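Local coordinates for protein NADP-dependent 2-hydroxyacid dehydrogenase (Rhizobium etli, PDB 4XCV) that binds NADPH and probably catalyses the NADP-dependent interconversion of 2-hydroxyacids and 2-oxoacids, as a member of the D-isomer-specific 2-hydroxyacid dehydrogenase family, at residues A[98-103]-A[149-154]; A[141-146]-A[162-167]; A[167-172]-A[188-193]. One frame throughout, in Å; residues are numbered along the deposited sequence. Where two conformers were deposited one is given.

Interaction 1 (A[98-103]-A[149-154]); sequences SLTTRM and GILGQD. With NDP (NADPH dihydro-nicotinamide-adenine-dinucleotide phosphate), chain B.
Thr-100 lies against three side chains at the start of helix 150-162, and this van der Waals packing makes up most of the direct contact between the segments; no hydrogen bond crosses it. OG1 beside the backbone N (chi1 -57°) leaves CG2 of Thr-100 anti to it, and that methyl sits 3.5 Å from Asp-154 CB. The hydroxyl side goes to the other two: OG1 is 3.4 Å from Ile-150 CG2, the two side chains meeting at about a right angle. One branch of Leu-151 lies beside the start of helix 100-116, its CD2 packing 3.8 Å from Thr-100 CA and touching Met-103 CB as well. Asp-154 OD2 bonds Ser-104 further along helix 100-116 and forms a salt bridge with Lys-158 of its own helix, so a polar bond links the two helices just outside the segments.

The polar work goes to the NADPH. Gly-149 is the N-cap, and the next two amides point at the diphosphate: Ile-150 N donates to O1A of the cofactor at 3.1 Å and Leu-151 N to O1N at 3.0 Å, both nearly straight. Leu-151 CD1 and Met-103 CE extend the apolar surface to the nicotinamide, CE lying 3.7 Å from C3N of NADPH.

A helix start that offers amides to a diphosphate, within a GxGxxG-like sequence, is consistent with a Rossmann dinucleotide site; the helix dipole would probably favour the negative charge there.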
loop_
_atom_site.group_PDB
_atom_site.type_symbol
_atom_site.label_atom_id
_atom_site.label_comp_id
_atom_site.label_asym_id
_atom_site.label_seq_id
_atom_site.Cartn_x
_atom_site.Cartn_y
_atom_site.Cartn_z
ATOM N N SER A 98 -15.340 -9.185 -7.993
ATOM C CA SER A 98 -14.967 -8.231 -6.861
ATOM C C SER A 98 -13.743 -8.505 -5.987
ATOM O O SER A 98 -13.336 -7.650 -5.260
ATOM C CB SER A 98 -16.183 -8.113 -5.865
ATOM O OG SER A 98 -17.437 -8.098 -6.544
ATOM N N LEU A 99 -13.153 -9.710 -6.076
ATOM C CA LEU A 99 -11.986 -10.181 -5.413
ATOM C C LEU A 99 -10.673 -9.672 -6.008
ATOM O O LEU A 99 -9.606 -9.604 -5.341
ATOM C CB LEU A 99 -11.979 -11.686 -5.509
ATOM C CG LEU A 99 -11.252 -12.326 -4.378
ATOM C CD1 LEU A 99 -11.865 -11.816 -3.058
ATOM C CD2 LEU A 99 -11.442 -13.817 -4.564
ATOM N N THR A 100 -10.661 -9.467 -7.318
ATOM C CA THR A 100 -9.478 -8.947 -7.989
ATOM C C THR A 100 -8.918 -7.707 -7.307
ATOM O O THR A 100 -7.715 -7.632 -7.013
ATOM C CB THR A 100 -9.807 -8.627 -9.435
ATOM O OG1 THR A 100 -10.302 -9.826 -10.040
ATOM C CG2 THR A 100 -8.635 -8.110 -10.174
ATOM N N THR A 101 -9.775 -6.732 -6.977
ATOM C CA THR A 101 -9.302 -5.504 -6.386
ATOM C C THR A 101 -8.726 -5.755 -4.975
ATOM O O THR A 101 -7.806 -5.059 -4.542
ATOM C CB THR A 101 -10.385 -4.395 -6.442
ATOM O OG1 THR A 101 -9.773 -3.114 -6.301
ATOM C CG2 THR A 101 -11.466 -4.589 -5.408
ATOM N N ARG A 102 -9.255 -6.733 -4.270
ATOM C CA ARG A 102 -8.766 -7.066 -2.937
ATOM C C ARG A 102 -7.402 -7.737 -3.014
ATOM O O ARG A 102 -6.497 -7.486 -2.196
ATOM C CB ARG A 102 -9.767 -7.910 -2.162
ATOM C CG ARG A 102 -11.063 -7.119 -1.887
ATOM C CD ARG A 102 -12.004 -7.777 -0.916
ATOM N NE ARG A 102 -11.354 -7.747 0.353
ATOM C CZ ARG A 102 -10.985 -8.789 1.069
ATOM N NH1 ARG A 102 -11.384 -10.042 0.715
ATOM N NH2 ARG A 102 -10.302 -8.565 2.152
ATOM N N MET A 103 -7.164 -8.573 -4.025
ATOM C CA MET A 103 -5.826 -9.159 -4.206
ATOM C C MET A 103 -4.860 -8.051 -4.492
ATOM O O MET A 103 -3.740 -8.032 -3.951
ATOM C CB MET A 103 -5.799 -10.157 -5.361
ATOM C CG MET A 103 -4.411 -10.743 -5.551
ATOM S SD MET A 103 -3.727 -11.606 -4.124
ATOM C CE MET A 103 -4.485 -13.189 -4.381
ATOM N N GLY A 149 -2.673 -12.921 -15.506
ATOM C CA GLY A 149 -4.084 -13.222 -15.780
ATOM C C GLY A 149 -4.954 -12.159 -15.135
ATOM O O GLY A 149 -4.574 -10.971 -15.066
ATOM N N ILE A 150 -6.120 -12.549 -14.671
ATOM C CA ILE A 150 -7.039 -11.602 -14.067
ATOM C C ILE A 150 -6.359 -10.883 -12.895
ATOM O O ILE A 150 -6.378 -9.650 -12.801
ATOM C CB ILE A 150 -8.287 -12.327 -13.591
ATOM C CG1 ILE A 150 -9.053 -12.960 -14.774
ATOM C CG2 ILE A 150 -9.141 -11.410 -12.757
ATOM C CD1 ILE A 150 -9.726 -12.016 -15.708
ATOM N N LEU A 151 -5.679 -11.642 -12.026
ATOM C CA LEU A 151 -5.074 -11.044 -10.854
ATOM C C LEU A 151 -3.787 -10.309 -11.210
ATOM O O LEU A 151 -3.609 -9.165 -10.813
ATOM C CB LEU A 151 -4.833 -12.103 -9.775
ATOM C CG LEU A 151 -6.064 -12.783 -9.274
ATOM C CD1 LEU A 151 -5.699 -13.814 -8.201
ATOM C CD2 LEU A 151 -7.139 -11.818 -8.774
ATOM N N GLY A 152 -2.908 -10.908 -11.996
ATOM C CA GLY A 152 -1.646 -10.261 -12.260
ATOM C C GLY A 152 -1.788 -8.990 -13.036
ATOM O O GLY A 152 -1.037 -8.048 -12.786
ATOM N N GLN A 153 -2.701 -8.916 -13.983
ATOM C CA GLN A 153 -2.808 -7.670 -14.732
ATOM C C GLN A 153 -3.345 -6.522 -13.908
ATOM O O GLN A 153 -2.987 -5.371 -14.148
ATOM C CB GLN A 153 -3.603 -7.868 -16.004
ATOM C CG GLN A 153 -2.875 -8.733 -17.012
ATOM C CD GLN A 153 -3.694 -8.936 -18.268
ATOM O OE1 GLN A 153 -3.927 -10.076 -18.724
ATOM N NE2 GLN A 153 -4.103 -7.846 -18.851
ATOM N N ASP A 154 -4.212 -6.799 -12.928
ATOM C CA ASP A 154 -4.642 -5.748 -12.040
ATOM C C ASP A 154 -3.547 -5.280 -11.103
ATOM O O ASP A 154 -3.385 -4.082 -10.865
ATOM C CB ASP A 154 -5.882 -6.192 -11.263
ATOM C CG ASP A 154 -6.629 -5.022 -10.671
ATOM O OD1 ASP A 154 -7.211 -4.241 -11.479
ATOM O OD2 ASP A 154 -6.707 -4.811 -9.460
HETATM P PA NDP B . -5.516 -16.709 -14.696
HETATM O O1A NDP B . -6.343 -15.552 -15.164
HETATM O O2A NDP B . -5.809 -18.112 -15.187
HETATM O O5B NDP B . -3.993 -16.343 -15.018
HETATM C C5B NDP B . -2.980 -17.334 -14.814
HETATM C C4B NDP B . -1.673 -16.734 -15.275
HETATM O O4B NDP B . -0.635 -17.657 -14.957
HETATM C C3B NDP B . -1.648 -16.496 -16.767
HETATM O O3B NDP B . -0.921 -15.287 -17.066
HETATM C C2B NDP B . -0.893 -17.710 -17.237
HETATM O O2B NDP B . -0.169 -17.543 -18.487
HETATM C C1B NDP B . 0.119 -17.888 -16.108
HETATM N N9A NDP B . 0.711 -19.227 -16.066
HETATM C C8A NDP B . 0.026 -20.373 -15.883
HETATM N N7A NDP B . 0.887 -21.430 -16.007
HETATM C C5A NDP B . 2.108 -20.897 -16.313
HETATM C C6A NDP B . 3.349 -21.452 -16.625
HETATM N N6A NDP B . 3.552 -22.769 -16.585
HETATM N N1A NDP B . 4.354 -20.618 -16.916
HETATM C C2A NDP B . 4.167 -19.281 -16.926
HETATM N N3A NDP B . 3.000 -18.673 -16.650
HETATM C C4A NDP B . 1.999 -19.526 -16.343
HETATM O O3 NDP B . -5.529 -16.784 -13.089
HETATM P PN NDP B . -5.828 -15.625 -12.016
HETATM O O1N NDP B . -4.919 -14.485 -12.336
HETATM O O2N NDP B . -7.248 -15.322 -11.951
HETATM O O5D NDP B . -5.438 -16.359 -10.675
HETATM C C5D NDP B . -4.128 -16.917 -10.499
HETATM C C4D NDP B . -4.212 -17.891 -9.317
HETATM O O4D NDP B . -4.369 -17.173 -8.102
HETATM C C3D NDP B . -5.389 -18.827 -9.328
HETATM O O3D NDP B . -5.139 -19.979 -10.152
HETATM C C2D NDP B . -5.582 -19.188 -7.864
HETATM O O2D NDP B . -4.887 -20.425 -7.578
HETATM C C1D NDP B . -4.876 -18.091 -7.122
HETATM N N1N NDP B . -5.704 -17.299 -6.208
HETATM C C2N NDP B . -5.323 -17.119 -4.903
HETATM C C3N NDP B . -6.118 -16.480 -4.014
HETATM C C7N NDP B . -5.725 -16.240 -2.650
HETATM O O7N NDP B . -6.645 -15.985 -1.837
HETATM N N7N NDP B . -4.471 -16.245 -2.237
HETATM C C4N NDP B . -7.397 -15.888 -4.461
HETATM C C5N NDP B . -7.675 -16.111 -5.868
HETATM C C6N NDP B . -6.911 -16.793 -6.693
HETATM P P2B NDP B . -0.981 -17.152 -19.836
HETATM O O1X NDP B . 0.011 -17.323 -20.940
HETATM O O2X NDP B . -2.148 -18.122 -19.910
HETATM O O3X NDP B . -1.484 -15.779 -19.651
#

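Interaction 2 (A[141-146]-A[162-167]); sequences VTVGVM and MGFNVI
Asn-165 ND2 donates an N-H to Thr-142 OG1 at 2.9 Å, almost straight at 174° and within 2° of the amide plane. The two side chains lie side by side on one face of the sheet, pointing the same way, and Asn-165 gets there with CG anti to its own backbone N (chi1 -173°). On that face the methyl of Thr-142 also meets Ile-167, CG2 to CG1 at 3.7 Å, roughly at a right angle.

Between the side chains runs a parallel ladder. Asn-165 is gripped at both its N and its O, which belong to successive peptides: N donates to Val-141 O at 3.1 Å, rather bent, while O receives Val-143 N. Ile-167 repeats the pattern two residues on, its N reaching Val-143 O at 2.9 Å and its O taking Val-145 N. CA-H...O contacts from Thr-142, Gly-144 and Val-166 fill in between.

Val-143 and Val-166 point to the other face. Val-143 CG2 comes obliquely to the Phe-164 ring, 3.6 Å from CD1, and Val-141 O lies at the edge of that ring. Further along, Val-145 CG2 touches Val-166 CG1 at 4.1 Å. Leu-159 and Val-156 of helix 150-162 pack on Val-143 and Val-145; Gly-163, in a Schellman motif, ends that helix before strand 165-169.

This is the first beta-alpha-beta crossover of a Rossmann domain. The polar groups facing the partner strand are paired, while Thr-142 and Gly-144 bond on the other side to strand 196-199 and Asp-195, so the buried valines need supply only apolar packing; the one side-chain bond ties the strand beginnings together.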
loop_
_atom_site.group_PDB
_atom_site.type_symbol
_atom_site.label_atom_id
_atom_site.label_comp_id
_atom_site.label_asym_id
_atom_site.label_seq_id
_atom_site.Cartn_x
_atom_site.Cartn_y
_atom_site.Cartn_z
ATOM N N VAL A 141 12.932 0.274 -7.773
ATOM C CA VAL A 141 12.749 -1.126 -7.453
ATOM C C VAL A 141 11.891 -1.772 -8.535
ATOM O O VAL A 141 10.851 -1.211 -8.951
ATOM C CB VAL A 141 12.079 -1.260 -6.074
ATOM C CG1 VAL A 141 11.694 -2.708 -5.798
ATOM C CG2 VAL A 141 13.000 -0.700 -5.013
ATOM N N THR A 142 12.320 -2.920 -9.018
ATOM C CA THR A 142 11.525 -3.653 -10.015
ATOM C C THR A 142 10.759 -4.782 -9.366
ATOM O O THR A 142 11.316 -5.695 -8.732
ATOM C CB THR A 142 12.405 -4.238 -11.097
ATOM O OG1 THR A 142 13.054 -3.156 -11.797
ATOM C CG2 THR A 142 11.634 -5.083 -12.124
ATOM N N VAL A 143 9.445 -4.693 -9.510
ATOM C CA VAL A 143 8.544 -5.795 -9.152
ATOM C C VAL A 143 8.300 -6.654 -10.389
ATOM O O VAL A 143 7.887 -6.147 -11.449
ATOM C CB VAL A 143 7.200 -5.284 -8.593
ATOM C CG1 VAL A 143 6.376 -6.473 -8.145
ATOM C CG2 VAL A 143 7.414 -4.315 -7.440
ATOM N N GLY A 144 8.634 -7.949 -10.271
ATOM C CA GLY A 144 8.401 -8.927 -11.318
ATOM C C GLY A 144 7.187 -9.757 -10.989
ATOM O O GLY A 144 7.212 -10.530 -10.023
ATOM N N VAL A 145 6.113 -9.580 -11.771
ATOM C CA VAL A 145 4.863 -10.295 -11.535
ATOM C C VAL A 145 4.841 -11.565 -12.385
ATOM O O VAL A 145 4.928 -11.504 -13.609
ATOM C CB VAL A 145 3.658 -9.392 -11.813
ATOM C CG1 VAL A 145 2.378 -10.134 -11.524
ATOM C CG2 VAL A 145 3.753 -8.131 -10.952
ATOM N N MET A 146 4.683 -12.699 -11.727
ATOM C CA MET A 146 4.622 -14.013 -12.374
ATOM C C MET A 146 3.173 -14.427 -12.396
ATOM O O MET A 146 2.549 -14.724 -11.367
ATOM C CB MET A 146 5.490 -15.049 -11.667
ATOM C CG MET A 146 6.943 -14.606 -11.649
ATOM S SD MET A 146 8.110 -15.798 -10.921
ATOM C CE MET A 146 8.467 -16.826 -12.269
ATOM N N MET A 162 1.587 3.305 -8.269
ATOM C CA MET A 162 2.319 3.652 -7.077
ATOM C C MET A 162 3.761 4.053 -7.339
ATOM O O MET A 162 4.378 4.630 -6.456
ATOM C CB MET A 162 2.256 2.477 -6.071
ATOM C CG MET A 162 0.882 2.258 -5.450
ATOM S SD MET A 162 0.117 3.748 -4.764
ATOM C CE MET A 162 1.353 4.224 -3.555
ATOM N N GLY A 163 4.310 3.723 -8.495
ATOM C CA GLY A 163 5.602 4.220 -8.898
ATOM C C GLY A 163 6.637 3.132 -9.142
ATOM O O GLY A 163 7.732 3.436 -9.565
ATOM N N PHE A 164 6.319 1.868 -8.849
ATOM C CA PHE A 164 7.304 0.802 -9.068
ATOM C C PHE A 164 7.625 0.659 -10.534
ATOM O O PHE A 164 6.781 0.880 -11.388
ATOM C CB PHE A 164 6.762 -0.533 -8.568
ATOM C CG PHE A 164 6.710 -0.652 -7.077
ATOM C CD1 PHE A 164 7.865 -0.951 -6.351
ATOM C CD2 PHE A 164 5.516 -0.470 -6.394
ATOM C CE1 PHE A 164 7.819 -1.104 -4.988
ATOM C CE2 PHE A 164 5.464 -0.575 -5.019
ATOM C CZ PHE A 164 6.622 -0.903 -4.323
ATOM N N ASN A 165 8.847 0.230 -10.822
ATOM C CA ASN A 165 9.120 -0.343 -12.153
ATOM C C ASN A 165 8.520 -1.746 -12.089
ATOM O O ASN A 165 8.681 -2.424 -11.091
ATOM C CB ASN A 165 10.629 -0.373 -12.431
ATOM C CG ASN A 165 10.925 -0.796 -13.831
ATOM O OD1 ASN A 165 10.390 -0.228 -14.776
ATOM N ND2 ASN A 165 11.729 -1.810 -13.984
ATOM N N VAL A 166 7.792 -2.151 -13.121
ATOM C CA VAL A 166 7.152 -3.446 -13.128
ATOM C C VAL A 166 7.470 -4.169 -14.413
ATOM O O VAL A 166 7.422 -3.591 -15.476
ATOM C CB VAL A 166 5.616 -3.306 -12.969
ATOM C CG1 VAL A 166 4.955 -4.679 -12.908
ATOM C CG2 VAL A 166 5.260 -2.465 -11.736
ATOM N N ILE A 167 7.766 -5.457 -14.282
ATOM C CA ILE A 167 7.940 -6.350 -15.430
ATOM C C ILE A 167 7.054 -7.572 -15.187
ATOM O O ILE A 167 6.652 -7.829 -14.048
ATOM C CB ILE A 167 9.406 -6.730 -15.670
ATOM C CG1 ILE A 167 10.008 -7.485 -14.491
ATOM C CG2 ILE A 167 10.194 -5.474 -15.958
ATOM C CD1 ILE A 167 11.453 -7.946 -14.668
#

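Interaction 3 (A[167-172]-A[188-193]); sequences IGWSRT and DRFLAK. With NDP (NADPH dihydro-nicotinamide-adenine-dinucleotide phosphate), chain B.
Strand 167-169 runs at 149° to helix 188-192, roughly antiparallel, the axes of these short segments approaching to 9.3 Å, and no hydrogen bond crosses between them. Phe-190 bridges the distance. Its CG is anti to the backbone N, which carries the ring to the strand, where Trp-169 CB stands over its centre: a CH-pi contact, 3.5 Å from the centroid and only 7° off the normal. The five-membered ring of the indole is oblique to it, the planes at 32°. Beside it Ile-167 passes CG1 along Phe-190 CE1 and ends with CD1 3.6 Å from Lys-193 CB, while the lysine's amine goes to Glu-180 in a salt bridge.

At the strand end the Trp-169 indole meets the cofactor: C2A of the NADPH adenine lies over one of its faces, 3.3 Å from Trp-169 CH2, and Ala-184 O holds NE1. In the residues that follow, Thr-172 N donates to the phosphate oxygen O1X at 2.9 Å, and Lys-174 also bonds to the cofactor. Ser-170 OG donates to Thr-172 O at 2.7 Å.

An adenosine site at the end of the second Rossmann strand, with a backbone amide on the 2'-phosphate, is the usual place where NADP is told from NAD.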
loop_
_atom_site.group_PDB
_atom_site.type_symbol
_atom_site.label_atom_id
_atom_site.label_comp_id
_atom_site.label_asym_id
_atom_site.label_seq_id
_atom_site.Cartn_x
_atom_site.Cartn_y
_atom_site.Cartn_z
ATOM N N ILE A 167 7.766 -5.457 -14.282
ATOM C CA ILE A 167 7.940 -6.350 -15.430
ATOM C C ILE A 167 7.054 -7.572 -15.187
ATOM O O ILE A 167 6.652 -7.829 -14.048
ATOM C CB ILE A 167 9.406 -6.730 -15.670
ATOM C CG1 ILE A 167 10.008 -7.485 -14.491
ATOM C CG2 ILE A 167 10.194 -5.474 -15.958
ATOM C CD1 ILE A 167 11.453 -7.946 -14.668
ATOM N N GLY A 168 6.726 -8.321 -16.249
ATOM C CA GLY A 168 5.862 -9.486 -16.097
ATOM C C GLY A 168 6.329 -10.690 -16.853
ATOM O O GLY A 168 7.085 -10.611 -17.826
ATOM N N TRP A 169 5.849 -11.835 -16.379
ATOM C CA TRP A 169 6.202 -13.115 -16.947
ATOM C C TRP A 169 4.926 -13.970 -16.985
ATOM O O TRP A 169 4.164 -14.019 -16.031
ATOM C CB TRP A 169 7.277 -13.766 -16.078
ATOM C CG TRP A 169 7.726 -15.142 -16.512
ATOM C CD1 TRP A 169 8.687 -15.419 -17.453
ATOM C CD2 TRP A 169 7.306 -16.412 -16.008
ATOM N NE1 TRP A 169 8.906 -16.773 -17.529
ATOM C CE2 TRP A 169 8.070 -17.405 -16.651
ATOM C CE3 TRP A 169 6.399 -16.828 -15.039
ATOM C CZ2 TRP A 169 7.951 -18.767 -16.357
ATOM C CZ3 TRP A 169 6.307 -18.159 -14.748
ATOM C CH2 TRP A 169 7.061 -19.115 -15.392
ATOM N N SER A 170 4.727 -14.635 -18.108
ATOM C CA SER A 170 3.573 -15.542 -18.279
ATOM C C SER A 170 3.902 -16.556 -19.320
ATOM O O SER A 170 4.939 -16.492 -19.958
ATOM C CB SER A 170 2.317 -14.762 -18.616
ATOM O OG SER A 170 2.463 -13.928 -19.736
ATOM N N ARG A 171 3.036 -17.546 -19.480
ATOM C CA ARG A 171 3.344 -18.663 -20.368
ATOM C C ARG A 171 3.483 -18.193 -21.807
ATOM O O ARG A 171 4.436 -18.586 -22.541
ATOM C CB ARG A 171 2.245 -19.751 -20.202
ATOM C CG ARG A 171 2.629 -21.091 -20.748
ATOM C CD ARG A 171 1.645 -22.184 -20.294
ATOM N NE ARG A 171 0.276 -21.977 -20.799
ATOM C CZ ARG A 171 -0.222 -22.379 -21.962
ATOM N NH1 ARG A 171 0.519 -23.058 -22.824
ATOM N NH2 ARG A 171 -1.489 -22.092 -22.280
ATOM N N THR A 172 2.548 -17.381 -22.240
ATOM C CA THR A 172 2.612 -16.633 -23.490
ATOM C C THR A 172 2.827 -15.184 -23.173
ATOM O O THR A 172 2.121 -14.605 -22.350
ATOM C CB THR A 172 1.303 -16.814 -24.292
ATOM O OG1 THR A 172 1.183 -18.189 -24.640
ATOM C CG2 THR A 172 1.323 -16.022 -25.556
ATOM N N ASP A 188 14.832 -17.044 -16.679
ATOM C CA ASP A 188 16.081 -16.651 -16.022
ATOM C C ASP A 188 16.405 -15.162 -16.205
ATOM O O ASP A 188 16.854 -14.458 -15.276
ATOM C CB ASP A 188 17.280 -17.511 -16.465
ATOM C CG ASP A 188 17.174 -18.960 -16.014
ATOM O OD1 ASP A 188 16.240 -19.305 -15.286
ATOM O OD2 ASP A 188 18.063 -19.755 -16.438
ATOM N N ARG A 189 16.168 -14.644 -17.407
ATOM C CA ARG A 189 16.372 -13.243 -17.655
ATOM C C ARG A 189 15.444 -12.380 -16.802
ATOM O O ARG A 189 15.841 -11.333 -16.289
ATOM C CB ARG A 189 16.113 -12.979 -19.140
ATOM C CG ARG A 189 16.287 -11.571 -19.520
ATOM C CD ARG A 189 16.043 -11.448 -20.999
ATOM N NE ARG A 189 16.082 -10.059 -21.322
ATOM C CZ ARG A 189 15.811 -9.584 -22.505
ATOM N NH1 ARG A 189 15.481 -10.409 -23.487
ATOM N NH2 ARG A 189 15.854 -8.270 -22.682
ATOM N N PHE A 190 14.193 -12.789 -16.729
ATOM C CA PHE A 190 13.189 -12.069 -15.953
ATOM C C PHE A 190 13.590 -12.079 -14.491
ATOM O O PHE A 190 13.555 -11.035 -13.850
ATOM C CB PHE A 190 11.830 -12.736 -16.171
ATOM C CG PHE A 190 10.776 -12.402 -15.152
ATOM C CD1 PHE A 190 9.922 -11.303 -15.299
ATOM C CD2 PHE A 190 10.603 -13.209 -14.017
ATOM C CE1 PHE A 190 8.942 -11.066 -14.334
ATOM C CE2 PHE A 190 9.624 -12.951 -13.085
ATOM C CZ PHE A 190 8.809 -11.878 -13.246
ATOM N N LEU A 191 14.004 -13.230 -13.959
ATOM C CA LEU A 191 14.389 -13.269 -12.534
ATOM C C LEU A 191 15.572 -12.360 -12.207
ATOM O O LEU A 191 15.598 -11.662 -11.190
ATOM C CB LEU A 191 14.746 -14.698 -12.106
ATOM C CG LEU A 191 13.576 -15.685 -12.070
ATOM C CD1 LEU A 191 14.105 -17.104 -11.874
ATOM C CD2 LEU A 191 12.601 -15.340 -10.993
ATOM N N ALA A 192 16.528 -12.313 -13.126
ATOM C CA ALA A 192 17.716 -11.490 -12.923
ATOM C C ALA A 192 17.455 -9.999 -12.859
ATOM O O ALA A 192 18.289 -9.254 -12.314
ATOM C CB ALA A 192 18.718 -11.782 -14.030
ATOM N N LYS A 193 16.317 -9.570 -13.391
ATOM C CA LYS A 193 15.868 -8.180 -13.348
ATOM C C LYS A 193 14.950 -7.856 -12.184
ATOM O O LYS A 193 14.577 -6.705 -12.028
ATOM C CB LYS A 193 15.070 -7.855 -14.647
ATOM C CG LYS A 193 15.853 -7.881 -15.931
ATOM C CD LYS A 193 14.978 -7.813 -17.188
ATOM C CE LYS A 193 14.134 -6.545 -17.287
ATOM N NZ LYS A 193 14.904 -5.366 -17.769
HETATM P PA NDP B . -5.516 -16.709 -14.696
HETATM O O1A NDP B . -6.343 -15.552 -15.164
HETATM O O2A NDP B . -5.809 -18.112 -15.187
HETATM O O5B NDP B . -3.993 -16.343 -15.018
HETATM C C5B NDP B . -2.980 -17.334 -14.814
HETATM C C4B NDP B . -1.673 -16.734 -15.275
HETATM O O4B NDP B . -0.635 -17.657 -14.957
HETATM C C3B NDP B . -1.648 -16.496 -16.767
HETATM O O3B NDP B . -0.921 -15.287 -17.066
HETATM C C2B NDP B . -0.893 -17.710 -17.237
HETATM O O2B NDP B . -0.169 -17.543 -18.487
HETATM C C1B NDP B . 0.119 -17.888 -16.108
HETATM N N9A NDP B . 0.711 -19.227 -16.066
HETATM C C8A NDP B . 0.026 -20.373 -15.883
HETATM N N7A NDP B . 0.887 -21.430 -16.007
HETATM C C5A NDP B . 2.108 -20.897 -16.313
HETATM C C6A NDP B . 3.349 -21.452 -16.625
HETATM N N6A NDP B . 3.552 -22.769 -16.585
HETATM N N1A NDP B . 4.354 -20.618 -16.916
HETATM C C2A NDP B . 4.167 -19.281 -16.926
HETATM N N3A NDP B . 3.000 -18.673 -16.650
HETATM C C4A NDP B . 1.999 -19.526 -16.343
HETATM O O3 NDP B . -5.529 -16.784 -13.089
HETATM P PN NDP B . -5.828 -15.625 -12.016
HETATM O O1N NDP B . -4.919 -14.485 -12.336
HETATM O O2N NDP B . -7.248 -15.322 -11.951
HETATM O O5D NDP B . -5.438 -16.359 -10.675
HETATM C C5D NDP B . -4.128 -16.917 -10.499
HETATM C C4D NDP B . -4.212 -17.891 -9.317
HETATM O O4D NDP B . -4.369 -17.173 -8.102
HETATM C C3D NDP B . -5.389 -18.827 -9.328
HETATM O O3D NDP B . -5.139 -19.979 -10.152
HETATM C C2D NDP B . -5.582 -19.188 -7.864
HETATM O O2D NDP B . -4.887 -20.425 -7.578
HETATM C C1D NDP B . -4.876 -18.091 -7.122
HETATM N N1N NDP B . -5.704 -17.299 -6.208
HETATM C C2N NDP B . -5.323 -17.119 -4.903
HETATM C C3N NDP B . -6.118 -16.480 -4.014
HETATM C C7N NDP B . -5.725 -16.240 -2.650
HETATM O O7N NDP B . -6.645 -15.985 -1.837
HETATM N N7N NDP B . -4.471 -16.245 -2.237
HETATM C C4N NDP B . -7.397 -15.888 -4.461
HETATM C C5N NDP B . -7.675 -16.111 -5.868
HETATM C C6N NDP B . -6.911 -16.793 -6.693
HETATM P P2B NDP B . -0.981 -17.152 -19.836
HETATM O O1X NDP B . 0.011 -17.323 -20.940
HETATM O O2X NDP B . -2.148 -18.122 -19.910
HETATM O O3X NDP B . -1.484 -15.779 -19.651
#

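Overall arrangement
All three contacts belong to the cofactor domain; interactions 2 and 3 are buried, interaction 1 only partly. Interaction 2 joins two neighbouring strands of the parallel sheet by backbone bonds. Interaction 3 shares Ile-167 with it and packs a helix on the same sheet through aromatic and aliphatic groups; Met-146 touches both Trp-169 and Phe-190, and Val-145 O bonds Trp-169 N. Interaction 1 holds two helix starts together by van der Waals packing and touches interaction 2 where Gly-152 meets Val-145. Interactions 1 and 3 do not touch, their centres about 19 Å apart, yet both reach NADPH, one at the diphosphate and nicotinamide, the other at the adenine and 2'-phosphate.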